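Local atomic coordinates of putative eukaryotic translation initiation factor eIF-4E (Leishmania major, PDB entry 5WB5), a protein that probably binds the 7-methylguanosine cap, including the cap 4 form, at the 5' end of mRNA and acts as a translation initiation factor. Residues W27-D32 with Y77-E82. Numbering follows the deposited sequence.
Sequences WTLWYD and YHFFQE
Trp30 and His78 sit side by side on one face of two neighbouring antiparallel strands of the curved eIF4E sheet. Thr28 and Phe80 share that face. Strand 47-54 flanks this pair of strands beyond 27-32, and strand 164-171 flanks it beyond 77-82. Four backbone hydrogen bonds join the strands, two at the Thr28-Phe80 pair and two at Trp30-His78. Thr28 N to Phe80 O is nearly straight, 2.9 Å with 171° at the hydrogen. Between these pairs, C-H...O contacts run from Leu29 CA to His78 O and from Phe79 CA to Thr28 O.

His78 can be followed outward. Its CB packs 3.9 Å from Trp30 CB, and the two side chains cross at about a right angle. With CG beside the backbone N (chi1 -46°), the ring lies along the neighbouring strand. Its edge turns to that strand, with CD2 3.9 Å from Trp30 O, which lies near the ring plane. At the tip, NE2 gives a weak hydrogen bond to Asp32 OD2, 3.2 Å long. The carboxylate stands almost perpendicular to the imidazole. Its negative charge would probably favour a proton on NE2.

The opposite face carries Leu29, Tyr31, Tyr77 and Phe79, and helix 133-147 covers Phe79. Leu29 CD1 meets Tyr77 CD1 at 3.9 Å. Tyr31 and Tyr77 cross obliquely, and both also pack on the chain of another protein. Tyr77 OH hydrogen-bonds to Lys66 O.

At the far end, the five-membered ring of Trp27 and the Phe79 ring are modelled near parallel but slid apart; the detail is doubtful because the side chains are modelled too close. Trp27 CE3 lies 3.3 Å from Gln81 N.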
loop_
_atom_site.group_PDB
_atom_site.type_symbol
_atom_site.label_atom_id
_atom_site.label_comp_id
_atom_site.label_asym_id
_atom_site.label_seq_id
_atom_site.Cartn_x
_atom_site.Cartn_y
_atom_site.Cartn_z
ATOM N N TRP A 27 -10.356 -0.445 1.328
ATOM C CA TRP A 27 -8.968 -0.835 1.553
ATOM C C TRP A 27 -8.519 -0.366 2.925
ATOM O O TRP A 27 -8.762 0.784 3.298
ATOM C CB TRP A 27 -8.045 -0.255 0.476
ATOM C CG TRP A 27 -8.351 -0.750 -0.896
ATOM C CD1 TRP A 27 -9.275 -0.247 -1.758
ATOM C CD2 TRP A 27 -7.732 -1.852 -1.568
ATOM N NE1 TRP A 27 -9.274 -0.965 -2.926
ATOM C CE2 TRP A 27 -8.334 -1.957 -2.837
ATOM C CE3 TRP A 27 -6.728 -2.760 -1.219
ATOM C CZ2 TRP A 27 -7.966 -2.932 -3.761
ATOM C CZ3 TRP A 27 -6.363 -3.730 -2.139
ATOM C CH2 TRP A 27 -6.982 -3.807 -3.397
ATOM N N THR A 28 -7.852 -1.247 3.663
ATOM C CA THR A 28 -7.366 -0.950 5.001
ATOM C C THR A 28 -5.846 -0.852 4.993
ATOM O O THR A 28 -5.162 -1.653 4.339
ATOM C CB THR A 28 -7.811 -2.023 5.998
ATOM O OG1 THR A 28 -9.236 -2.174 5.944
ATOM C CG2 THR A 28 -7.400 -1.645 7.415
ATOM N N LEU A 29 -5.334 0.132 5.733
ATOM C CA LEU A 29 -3.908 0.382 5.884
ATOM C C LEU A 29 -3.438 -0.094 7.255
ATOM O O LEU A 29 -4.130 0.098 8.261
ATOM C CB LEU A 29 -3.603 1.876 5.709
ATOM C CG LEU A 29 -2.191 2.385 6.028
ATOM C CD1 LEU A 29 -1.183 1.924 4.997
ATOM C CD2 LEU A 29 -2.178 3.905 6.135
ATOM N N TRP A 30 -2.255 -0.708 7.284
ATOM C CA TRP A 30 -1.644 -1.224 8.498
ATOM C C TRP A 30 -0.187 -0.782 8.541
ATOM O O TRP A 30 0.427 -0.512 7.506
ATOM C CB TRP A 30 -1.714 -2.756 8.570
ATOM C CG TRP A 30 -3.028 -3.366 8.145
ATOM C CD1 TRP A 30 -3.628 -3.270 6.919
ATOM C CD2 TRP A 30 -3.878 -4.200 8.941
ATOM N NE1 TRP A 30 -4.806 -3.979 6.912
ATOM C CE2 TRP A 30 -4.983 -4.560 8.140
ATOM C CE3 TRP A 30 -3.817 -4.672 10.255
ATOM C CZ2 TRP A 30 -6.015 -5.367 8.611
ATOM C CZ3 TRP A 30 -4.844 -5.473 10.721
ATOM C CH2 TRP A 30 -5.929 -5.813 9.899
ATOM N N TYR A 31 0.367 -0.732 9.753
ATOM C CA TYR A 31 1.761 -0.364 9.972
ATOM C C TYR A 31 2.354 -1.233 11.070
ATOM O O TYR A 31 1.731 -1.416 12.118
ATOM C CB TYR A 31 1.898 1.103 10.379
ATOM C CG TYR A 31 3.258 1.471 10.935
ATOM C CD1 TYR A 31 3.539 1.332 12.291
ATOM C CD2 TYR A 31 4.257 1.965 10.110
ATOM C CE1 TYR A 31 4.775 1.671 12.802
ATOM C CE2 TYR A 31 5.493 2.307 10.612
ATOM C CZ TYR A 31 5.750 2.161 11.956
ATOM O OH TYR A 31 6.988 2.507 12.448
ATOM N N ASP A 32 3.555 -1.762 10.840
ATOM C CA ASP A 32 4.231 -2.514 11.895
ATOM C C ASP A 32 5.715 -2.179 11.908
ATOM O O ASP A 32 6.268 -1.668 10.931
ATOM C CB ASP A 32 4.021 -4.033 11.765
ATOM C CG ASP A 32 4.675 -4.628 10.534
ATOM O OD1 ASP A 32 5.482 -3.939 9.880
ATOM O OD2 ASP A 32 4.380 -5.801 10.219
ATOM N N TYR A 77 4.416 -0.750 5.725
ATOM C CA TYR A 77 3.053 -0.395 5.352
ATOM C C TYR A 77 2.404 -1.590 4.669
ATOM O O TYR A 77 2.993 -2.189 3.763
ATOM C CB TYR A 77 3.025 0.798 4.387
ATOM C CG TYR A 77 3.222 2.173 4.992
ATOM C CD1 TYR A 77 2.542 2.562 6.141
ATOM C CD2 TYR A 77 4.079 3.091 4.398
ATOM C CE1 TYR A 77 2.723 3.823 6.685
ATOM C CE2 TYR A 77 4.266 4.353 4.933
ATOM C CZ TYR A 77 3.584 4.714 6.075
ATOM O OH TYR A 77 3.769 5.969 6.609
ATOM N N HIS A 78 1.193 -1.928 5.096
ATOM C CA HIS A 78 0.364 -2.913 4.418
ATOM C C HIS A 78 -0.899 -2.212 3.948
ATOM O O HIS A 78 -1.407 -1.323 4.633
ATOM C CB HIS A 78 -0.004 -4.087 5.337
ATOM C CG HIS A 78 1.151 -4.638 6.116
ATOM N ND1 HIS A 78 1.772 -5.823 5.787
ATOM C CD2 HIS A 78 1.790 -4.170 7.215
ATOM C CE1 HIS A 78 2.749 -6.059 6.645
ATOM N NE2 HIS A 78 2.781 -5.072 7.522
ATOM N N PHE A 79 -1.409 -2.611 2.789
ATOM C CA PHE A 79 -2.594 -1.982 2.207
ATOM C C PHE A 79 -3.374 -3.092 1.517
ATOM O O PHE A 79 -2.996 -3.527 0.426
ATOM C CB PHE A 79 -2.200 -0.873 1.239
ATOM C CG PHE A 79 -3.353 -0.039 0.759
ATOM C CD1 PHE A 79 -3.919 0.918 1.581
ATOM C CD2 PHE A 79 -3.854 -0.201 -0.522
ATOM C CE1 PHE A 79 -4.975 1.692 1.139
ATOM C CE2 PHE A 79 -4.907 0.568 -0.969
ATOM C CZ PHE A 79 -5.467 1.518 -0.139
ATOM N N PHE A 80 -4.443 -3.565 2.159
ATOM C CA PHE A 80 -5.130 -4.771 1.710
ATOM C C PHE A 80 -6.629 -4.541 1.640
ATOM O O PHE A 80 -7.179 -3.715 2.371
ATOM C CB PHE A 80 -4.845 -5.960 2.640
ATOM C CG PHE A 80 -3.560 -6.667 2.334
ATOM C CD1 PHE A 80 -2.344 -6.040 2.545
ATOM C CD2 PHE A 80 -3.567 -7.957 1.826
ATOM C CE1 PHE A 80 -1.156 -6.685 2.257
ATOM C CE2 PHE A 80 -2.385 -8.608 1.537
ATOM C CZ PHE A 80 -1.175 -7.971 1.754
ATOM N N GLN A 81 -7.291 -5.287 0.754
ATOM C CA GLN A 81 -8.742 -5.192 0.661
ATOM C C GLN A 81 -9.367 -5.388 2.036
ATOM O O GLN A 81 -8.857 -6.142 2.872
ATOM C CB GLN A 81 -9.293 -6.231 -0.320
ATOM C CG GLN A 81 -10.814 -6.327 -0.314
ATOM C CD GLN A 81 -11.359 -7.143 -1.468
ATOM O OE1 GLN A 81 -10.615 -7.560 -2.356
ATOM N NE2 GLN A 81 -12.668 -7.371 -1.466
ATOM N N GLU A 82 -10.475 -4.694 2.276
ATOM C CA GLU A 82 -11.147 -4.803 3.562
ATOM C C GLU A 82 -11.596 -6.240 3.798
ATOM O O GLU A 82 -12.068 -6.921 2.883
ATOM C CB GLU A 82 -12.347 -3.859 3.624
ATOM C CG GLU A 82 -12.915 -3.692 5.024
ATOM C CD GLU A 82 -13.998 -2.636 5.093
ATOM O OE1 GLU A 82 -14.626 -2.359 4.049
ATOM O OE2 GLU A 82 -14.220 -2.080 6.189
#